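PDB 2WDD: sulfur oxidation protein SOXB from Thermus thermophilus, which hydrolyses the sulfur-sulfur bond of a cysteine S-thiosulfonate in the bacterial Sox pathway of sulfur oxidation, and carries two manganese ions in its metal centre. Local coordinates for residues P412-A415 with D419-Y422; S379-L384 with A423-T428; D90-A95 with E368-K373. All blocks are in the same frame, centred on the assembly; numbering follows the deposited sequence. Where two conformers were deposited one is given.

Interaction 1: residues P412-A415 with D419-Y422; sequences PGQA and DHLY. With TBU (tertiary-butyl alcohol), chain D.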
loop_
_atom_site.group_PDB
_atom_site.type_symbol
_atom_site.label_atom_id
_atom_site.label_comp_id
_atom_site.label_asym_id
_atom_site.label_seq_id
_atom_site.Cartn_x
_atom_site.Cartn_y
_atom_site.Cartn_z
ATOM N N PRO A 412 2.014 16.415 14.699
ATOM C CA PRO A 412 1.715 16.965 16.025
ATOM C C PRO A 412 0.902 18.247 15.872
ATOM O O PRO A 412 1.211 19.096 15.029
ATOM C CB PRO A 412 3.103 17.294 16.583
ATOM C CG PRO A 412 4.028 16.353 15.866
ATOM C CD PRO A 412 3.462 16.224 14.489
ATOM N N GLY A 413 -0.146 18.377 16.680
ATOM C CA GLY A 413 -1.007 19.544 16.652
ATOM C C GLY A 413 -2.077 19.516 15.578
ATOM O O GLY A 413 -2.913 20.420 15.504
ATOM N N GLN A 414 -2.066 18.476 14.744
ATOM C CA GLN A 414 -3.030 18.356 13.660
ATOM C C GLN A 414 -4.344 17.721 14.111
ATOM O O GLN A 414 -4.352 16.817 14.942
ATOM C CB GLN A 414 -2.427 17.580 12.474
ATOM C CG GLN A 414 -3.369 17.460 11.287
ATOM C CD GLN A 414 -2.758 16.757 10.078
ATOM O OE1 GLN A 414 -1.697 16.133 10.165
ATOM N NE2 GLN A 414 -3.444 16.841 8.946
ATOM N N ALA A 415 -5.451 18.211 13.567
ATOM C CA ALA A 415 -6.756 17.665 13.900
ATOM C C ALA A 415 -7.016 16.390 13.104
ATOM O O ALA A 415 -6.716 16.321 11.906
ATOM C CB ALA A 415 -7.852 18.698 13.609
ATOM N N ASP A 419 -12.217 12.127 7.369
ATOM C CA ASP A 419 -11.468 11.739 6.171
ATOM C C ASP A 419 -10.241 10.916 6.563
ATOM O O ASP A 419 -9.924 9.928 5.906
ATOM C CB ASP A 419 -11.104 12.941 5.297
ATOM C CG ASP A 419 -10.864 12.549 3.836
ATOM O OD1 ASP A 419 -11.691 11.801 3.275
ATOM O OD2 ASP A 419 -9.807 12.916 3.278
ATOM N N HIS A 420 -9.597 11.279 7.673
ATOM C CA HIS A 420 -8.461 10.498 8.162
ATOM C C HIS A 420 -8.936 9.127 8.639
ATOM O O HIS A 420 -8.286 8.114 8.391
ATOM C CB HIS A 420 -7.751 11.194 9.326
ATOM C CG HIS A 420 -7.098 12.493 8.963
ATOM N ND1 HIS A 420 -7.272 13.633 9.717
ATOM C CD2 HIS A 420 -6.216 12.817 7.987
ATOM C CE1 HIS A 420 -6.543 14.611 9.211
ATOM N NE2 HIS A 420 -5.901 14.147 8.152
ATOM N N LEU A 421 -10.046 9.090 9.376
ATOM C CA LEU A 421 -10.531 7.805 9.867
ATOM C C LEU A 421 -10.772 6.860 8.687
ATOM O O LEU A 421 -10.468 5.671 8.770
ATOM C CB LEU A 421 -11.816 7.963 10.680
ATOM C CG LEU A 421 -11.724 8.751 11.987
ATOM C CD1 LEU A 421 -13.043 8.603 12.769
ATOM C CD2 LEU A 421 -10.534 8.291 12.808
ATOM N N TYR A 422 -11.328 7.378 7.594
ATOM C CA TYR A 422 -11.570 6.546 6.416
ATOM C C TYR A 422 -10.252 6.169 5.732
ATOM O O TYR A 422 -10.113 5.058 5.224
ATOM C CB TYR A 422 -12.493 7.244 5.423
ATOM C CG TYR A 422 -13.906 7.498 5.925
ATOM C CD1 TYR A 422 -14.622 6.514 6.591
ATOM C CD2 TYR A 422 -14.522 8.728 5.704
ATOM C CE1 TYR A 422 -15.913 6.760 7.058
ATOM C CE2 TYR A 422 -15.815 8.979 6.158
ATOM C CZ TYR A 422 -16.498 7.990 6.826
ATOM O OH TYR A 422 -17.777 8.239 7.270
HETATM O O TBU D . -19.035 5.469 5.152
HETATM C C TBU D . -20.341 5.335 4.593
HETATM C C1 TBU D . -21.310 6.280 5.278
HETATM C C2 TBU D . -20.272 5.672 3.104
HETATM C C3 TBU D . -20.840 3.904 4.801
HETATM O O HOH W 1 -3.823 15.316 6.552
#
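His420 reaches back to Gln414 and Ala415, one nitrogen linked to the glutamine through a water. Along 419-422, Asp419 packs on Leu360 and Phe361 of helix 357-361. His420 is the residue that meets the loop. Its CG stands anti to the carbonyl carbon (chi1 -65°), which sends the ring off the helix toward 412-415. There His420 CE1 lies 3.2 Å from the carbonyl oxygen Ala415 O, which sits at the ring edge near its plane. ND1 is occupied by the backbone N of Thr417, a bond that fixes the ring's rotation. His420 NE2 meets a water in the ring plane at 2.9 Å, and the same water accepts from Gln414 NE2, again at 2.9 Å. The two nitrogens are thus bridged rather than bonded directly, with amide and imidazole planes 89° apart; the other end of that amide, Gln414 OE1, takes the backbone N of Leu411. Leu421 turns to Ala531 and Leu534 of helix 526-537. Tyr422 bonds His359 through its OH, which lies 3.7 Å from the oxygen of a bound tertiary-butyl alcohol. Helix 418-425 thus packs on both helix 357-361 and helix 526-537, while the 412-415 loop pairs with strand 365-367 through a G1 beta bulge, Gly413 and Gln414 both facing Ser367.

Interaction 2: residues S379-L384 with A423-T428; sequences STWDQL and AYTGFT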
loop_
_atom_site.group_PDB
_atom_site.type_symbol
_atom_site.label_atom_id
_atom_site.label_comp_id
_atom_site.label_asym_id
_atom_site.label_seq_id
_atom_site.Cartn_x
_atom_site.Cartn_y
_atom_site.Cartn_z
ATOM N N SER A 379 2.828 0.711 15.676
ATOM C CA SER A 379 2.642 2.087 15.231
ATOM C C SER A 379 1.849 2.899 16.261
ATOM O O SER A 379 1.073 2.351 17.039
ATOM C CB SER A 379 1.954 2.149 13.868
ATOM O OG SER A 379 0.541 2.036 14.018
ATOM N N THR A 380 2.018 4.216 16.255
ATOM C CA THR A 380 1.257 5.031 17.209
ATOM C C THR A 380 -0.212 5.114 16.820
ATOM O O THR A 380 -1.078 5.187 17.703
ATOM C CB THR A 380 1.859 6.424 17.378
ATOM O OG1 THR A 380 2.052 6.996 16.079
ATOM C CG2 THR A 380 3.184 6.345 18.136
ATOM N N TRP A 381 -0.509 5.085 15.519
ATOM C CA TRP A 381 -1.910 5.082 15.102
ATOM C C TRP A 381 -2.588 3.814 15.624
ATOM O O TRP A 381 -3.680 3.880 16.183
ATOM C CB TRP A 381 -2.067 5.145 13.573
ATOM C CG TRP A 381 -3.490 4.803 13.162
ATOM C CD1 TRP A 381 -3.932 3.611 12.655
ATOM C CD2 TRP A 381 -4.669 5.589 13.416
ATOM N NE1 TRP A 381 -5.305 3.636 12.513
ATOM C CE2 TRP A 381 -5.776 4.840 12.968
ATOM C CE3 TRP A 381 -4.885 6.885 13.919
ATOM C CZ2 TRP A 381 -7.088 5.330 13.032
ATOM C CZ3 TRP A 381 -6.188 7.366 13.987
ATOM C CH2 TRP A 381 -7.270 6.589 13.551
ATOM N N ASP A 382 -1.954 2.655 15.448
ATOM C CA ASP A 382 -2.593 1.417 15.885
ATOM C C ASP A 382 -2.734 1.358 17.398
ATOM O O ASP A 382 -3.693 0.773 17.924
ATOM C CB ASP A 382 -1.885 0.187 15.328
ATOM C CG ASP A 382 -2.019 0.076 13.825
ATOM O OD1 ASP A 382 -3.158 0.134 13.312
ATOM O OD2 ASP A 382 -0.977 0.042 13.140
ATOM N N GLN A 383 -1.803 1.985 18.111
ATOM C CA GLN A 383 -1.941 2.034 19.554
ATOM C C GLN A 383 -3.159 2.887 19.907
ATOM O O GLN A 383 -3.932 2.529 20.799
ATOM C CB GLN A 383 -0.682 2.531 20.262
ATOM C CG GLN A 383 -0.945 2.675 21.752
ATOM C CD GLN A 383 0.280 2.945 22.574
ATOM O OE1 GLN A 383 1.380 2.534 22.224
ATOM N NE2 GLN A 383 0.086 3.595 23.722
ATOM N N LEU A 384 -3.347 4.001 19.204
ATOM C CA LEU A 384 -4.502 4.857 19.456
ATOM C C LEU A 384 -5.794 4.054 19.285
ATOM O O LEU A 384 -6.706 4.134 20.114
ATOM C CB LEU A 384 -4.488 6.054 18.502
ATOM C CG LEU A 384 -5.633 7.062 18.610
ATOM C CD1 LEU A 384 -5.236 8.371 17.940
ATOM C CD2 LEU A 384 -6.893 6.498 17.972
ATOM N N ALA A 423 -9.268 7.063 5.765
ATOM C CA ALA A 423 -7.949 6.736 5.207
ATOM C C ALA A 423 -7.278 5.594 5.983
ATOM O O ALA A 423 -6.518 4.811 5.420
ATOM C CB ALA A 423 -7.043 7.956 5.217
ATOM N N TYR A 424 -7.537 5.528 7.286
ATOM C CA TYR A 424 -6.946 4.506 8.133
ATOM C C TYR A 424 -7.772 3.231 8.238
ATOM O O TYR A 424 -7.223 2.150 8.486
ATOM C CB TYR A 424 -6.823 5.043 9.559
ATOM C CG TYR A 424 -5.666 5.975 9.826
ATOM C CD1 TYR A 424 -4.347 5.546 9.673
ATOM C CD2 TYR A 424 -5.893 7.219 10.423
ATOM C CE1 TYR A 424 -3.276 6.376 10.041
ATOM C CE2 TYR A 424 -4.839 8.053 10.800
ATOM C CZ TYR A 424 -3.533 7.635 10.592
ATOM O OH TYR A 424 -2.494 8.464 10.976
ATOM N N THR A 425 -9.099 3.370 8.201
ATOM C CA THR A 425 -9.970 2.234 8.487
ATOM C C THR A 425 -11.107 2.039 7.497
ATOM O O THR A 425 -12.091 1.344 7.806
ATOM C CB THR A 425 -10.562 2.334 9.923
ATOM O OG1 THR A 425 -11.446 3.463 10.007
ATOM C CG2 THR A 425 -9.467 2.460 10.984
ATOM N N GLY A 426 -10.974 2.648 6.323
ATOM C CA GLY A 426 -11.984 2.586 5.285
ATOM C C GLY A 426 -12.075 1.271 4.537
ATOM O O GLY A 426 -11.980 1.246 3.301
ATOM N N PHE A 427 -12.222 0.174 5.275
ATOM C CA PHE A 427 -12.476 -1.142 4.681
ATOM C C PHE A 427 -13.949 -1.148 4.286
ATOM O O PHE A 427 -14.779 -0.577 4.991
ATOM C CB PHE A 427 -12.360 -2.246 5.745
ATOM C CG PHE A 427 -10.979 -2.425 6.303
ATOM C CD1 PHE A 427 -10.159 -3.454 5.843
ATOM C CD2 PHE A 427 -10.520 -1.613 7.331
ATOM C CE1 PHE A 427 -8.879 -3.655 6.380
ATOM C CE2 PHE A 427 -9.240 -1.791 7.862
ATOM C CZ PHE A 427 -8.411 -2.786 7.365
ATOM N N THR A 428 -14.305 -1.886 3.241
ATOM C CA THR A 428 -15.729 -2.023 2.929
ATOM C C THR A 428 -16.348 -3.010 3.928
ATOM O O THR A 428 -17.573 -3.194 3.940
ATOM C CB THR A 428 -15.959 -2.534 1.500
ATOM O OG1 THR A 428 -15.209 -3.735 1.306
ATOM C CG2 THR A 428 -15.597 -1.461 0.454
HETATM O O HOH W 2 -6.067 1.220 10.904
#
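Trp381 and Tyr424 lie flat against each other, a clear example of two helices joined by a face-to-face aromatic stack. CG of Trp381 is anti to its own backbone nitrogen (chi1 166°), and this carries the indole out from helix 380-392 over the phenol ring. Followed outward, CB first brushes Tyr424 CE1, and Trp381 CG then settles 3.5 Å from Tyr424 CE1 as well. The five-membered ring is the part most squarely stacked: its centroid is 3.6 Å from that of the Tyr424 ring, with the planes only 5° apart. Within it, Trp381 CD2 stands over the centre of the phenol, and Trp381 CE2 comes to 3.3 Å from Tyr424 CG. At the indole edge Trp381 NE1 donates in plane to a water at 3.0 Å; that water in turn donates to Tyr424 O, so the buried N-H is satisfied through the partner's own backbone. Farther along, Trp381 CE3 approaches Tyr424 CE2 and Trp381 CH2 lies over Tyr424 CD2, while Trp381 CZ2 has Tyr424 CB above it and Thr425 CG2 near its edge, 4.3 Å off. A leucine in place of Trp381 would probably leave one phenol face without its flat cover and the bridging water without its indole donor. The helix bearing the indole starts at Ser379, whose OG accepts from Asp382 N at 2.9 Å and donates to Asp382 OD2. This is a side-chain N-cap, placing the stack just inside a helix start in the 5'-nucleotidase-type C-terminal domain.

Interaction 3: residues D90-A95 with E368-K373; sequences DFVELA and ETLLYK
Leu370 drives a single methyl, CD1, against the first turn of helix 91-98, where Val92 and Phe91 receive it. The contact illustrates how little surface, 107 Å² over both sides, can join segments more than 270 residues apart in sequence. Of the three residues Leu370 gives up most. With CG anti to the backbone nitrogen (chi1 -172°), the isobutyl group reaches from the loop toward the helix and sets CD1 against it. Leu370 CD1 then meets Val92 CG2 at 3.9 Å, the nearest approach between the side chains of the two segments, and the two side chains pass each other in opposite directions. Val92 offers that methyl because CG2 is the branch anti to its carbonyl carbon. Phe91 contributes from the neighbouring position on the helix: its ring atoms CD2 and CE2 both lie 4.2 Å from Leu370 CD1, the methyl approaching obliquely and the two side chains crossing at about a right angle. One face of the phenyl ring is backed within the same helix by Ala95 CB, 4.2 Å above its plane. The interaction is wholly apolar, and all three side chains are buried. The backbone of the loop is held separately: Leu370 pairs with Val560, and its carbonyl oxygen accepts from Thr380 OG1. Leu94 and Ala95 of helix 91-98 also touch Tyr84 of helix 81-86. The next loop residue, Leu371, packs instead on Thr380 and Leu384 of helix 380-392 and on Tyr424 of helix 418-425, so the 368-373 loop joins helix 91-98 to that pair.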
loop_
_atom_site.group_PDB
_atom_site.type_symbol
_atom_site.label_atom_id
_atom_site.label_comp_id
_atom_site.label_asym_id
_atom_site.label_seq_id
_atom_site.Cartn_x
_atom_site.Cartn_y
_atom_site.Cartn_z
ATOM N N ASP A 90 13.963 12.575 10.144
ATOM C CA ASP A 90 13.583 13.999 10.096
ATOM C C ASP A 90 12.163 14.244 9.624
ATOM O O ASP A 90 11.840 15.349 9.182
ATOM C CB ASP A 90 14.537 14.809 9.199
ATOM C CG ASP A 90 16.004 14.570 9.516
ATOM O OD1 ASP A 90 16.358 14.460 10.707
ATOM O OD2 ASP A 90 16.807 14.549 8.560
ATOM N N PHE A 91 11.306 13.233 9.707
ATOM C CA PHE A 91 9.973 13.370 9.133
ATOM C C PHE A 91 9.168 14.613 9.468
ATOM O O PHE A 91 8.735 15.328 8.560
ATOM C CB PHE A 91 9.121 12.116 9.292
ATOM C CG PHE A 91 7.796 12.218 8.599
ATOM C CD1 PHE A 91 7.699 12.016 7.228
ATOM C CD2 PHE A 91 6.665 12.611 9.296
ATOM C CE1 PHE A 91 6.473 12.139 6.573
ATOM C CE2 PHE A 91 5.449 12.771 8.650
ATOM C CZ PHE A 91 5.350 12.527 7.287
ATOM N N VAL A 92 8.898 14.839 10.748
ATOM C CA VAL A 92 8.066 15.982 11.093
ATOM C C VAL A 92 8.679 17.283 10.583
ATOM O O VAL A 92 7.982 18.113 9.992
ATOM C CB VAL A 92 7.754 16.047 12.590
ATOM C CG1 VAL A 92 7.003 17.340 12.910
ATOM C CG2 VAL A 92 6.952 14.823 13.020
ATOM N N GLU A 93 9.986 17.452 10.799
ATOM C CA GLU A 93 10.664 18.664 10.353
ATOM C C GLU A 93 10.513 18.858 8.848
ATOM O O GLU A 93 10.188 19.957 8.387
ATOM C CB GLU A 93 12.144 18.635 10.746
ATOM C CG GLU A 93 12.380 18.591 12.248
ATOM C CD GLU A 93 13.827 18.839 12.630
ATOM O OE1 GLU A 93 14.404 19.849 12.175
ATOM O OE2 GLU A 93 14.384 18.034 13.405
ATOM N N LEU A 94 10.711 17.791 8.082
ATOM C CA LEU A 94 10.587 17.885 6.630
ATOM C C LEU A 94 9.145 18.066 6.160
ATOM O O LEU A 94 8.899 18.707 5.142
ATOM C CB LEU A 94 11.261 16.698 5.938
ATOM C CG LEU A 94 12.764 16.640 6.227
ATOM C CD1 LEU A 94 13.425 15.515 5.438
ATOM C CD2 LEU A 94 13.430 17.992 5.923
ATOM N N ALA A 95 8.189 17.519 6.910
ATOM C CA ALA A 95 6.785 17.688 6.556
ATOM C C ALA A 95 6.417 19.173 6.716
ATOM O O ALA A 95 5.668 19.733 5.901
ATOM C CB ALA A 95 5.906 16.798 7.449
ATOM N N GLU A 368 -1.690 15.433 19.697
ATOM C CA GLU A 368 -0.557 16.195 20.191
ATOM C C GLU A 368 0.782 15.729 19.628
ATOM O O GLU A 368 1.753 16.481 19.603
ATOM C CB GLU A 368 -0.560 16.210 21.714
ATOM C CG GLU A 368 -1.785 16.930 22.250
ATOM C CD GLU A 368 -1.728 17.170 23.740
ATOM O OE1 GLU A 368 -0.754 16.721 24.378
ATOM O OE2 GLU A 368 -2.666 17.801 24.270
ATOM N N THR A 369 0.820 14.489 19.164
ATOM C CA THR A 369 2.055 13.935 18.634
ATOM C C THR A 369 1.813 13.188 17.325
ATOM O O THR A 369 0.684 13.017 16.895
ATOM C CB THR A 369 2.750 13.034 19.662
ATOM O OG1 THR A 369 1.908 11.916 19.943
ATOM C CG2 THR A 369 3.007 13.798 20.967
ATOM N N LEU A 370 2.903 12.758 16.695
ATOM C CA LEU A 370 2.841 12.074 15.409
ATOM C C LEU A 370 2.106 10.748 15.466
ATOM O O LEU A 370 2.479 9.867 16.238
ATOM C CB LEU A 370 4.266 11.769 14.952
ATOM C CG LEU A 370 4.407 11.218 13.527
ATOM C CD1 LEU A 370 4.017 12.282 12.516
ATOM C CD2 LEU A 370 5.852 10.736 13.305
ATOM N N LEU A 371 1.105 10.591 14.605
ATOM C CA LEU A 371 0.382 9.324 14.485
ATOM C C LEU A 371 0.768 8.735 13.121
ATOM O O LEU A 371 0.467 9.313 12.074
ATOM C CB LEU A 371 -1.137 9.543 14.546
ATOM C CG LEU A 371 -1.656 10.021 15.904
ATOM C CD1 LEU A 371 -3.152 10.346 15.824
ATOM C CD2 LEU A 371 -1.393 8.926 16.968
ATOM N N TYR A 372 1.496 7.621 13.147
ATOM C CA TYR A 372 1.917 6.962 11.910
ATOM C C TYR A 372 1.397 5.530 11.941
ATOM O O TYR A 372 1.111 4.985 13.011
ATOM C CB TYR A 372 3.447 6.985 11.741
ATOM C CG TYR A 372 4.212 6.291 12.851
ATOM C CD1 TYR A 372 4.596 4.959 12.728
ATOM C CD2 TYR A 372 4.545 6.963 14.025
ATOM C CE1 TYR A 372 5.337 4.329 13.720
ATOM C CE2 TYR A 372 5.258 6.338 15.027
ATOM C CZ TYR A 372 5.628 5.009 14.889
ATOM O OH TYR A 372 6.350 4.380 15.877
ATOM N N LYS A 373 1.283 4.935 10.761
ATOM C CA LYS A 373 0.723 3.602 10.613
ATOM C C LYS A 373 1.694 2.505 10.198
ATOM O O LYS A 373 1.623 1.383 10.697
ATOM C CB LYS A 373 -0.398 3.650 9.561
ATOM C CG LYS A 373 -0.885 2.273 9.100
ATOM C CD LYS A 373 -1.836 1.677 10.135
ATOM C CE LYS A 373 -2.236 0.235 9.802
ATOM N NZ LYS A 373 -3.436 -0.163 10.606
#

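In the fold
Interactions 1 and 2 share helix 418-425, their centres 11 Å apart, and Leu421 CD2 touches Trp381 CH2 at 3.8 Å; along the chain, interaction 1 is nested within the loop closed by interaction 2. Interaction 3 meets both. Pro412 CD of the first contact lies 4.0 Å from Val92 CG1. The bond to the second is polar: Lys373 NZ forms a salt bridge with Asp382 OD1 at 2.7 Å, so loop 368-373 is tied to the start of helix 380-392. Interaction 2 stands back from the metal centre: the Tyr424 side chain is about 13 Å from a manganese ion and about 10 Å from the side chain of the manganese ligand His38.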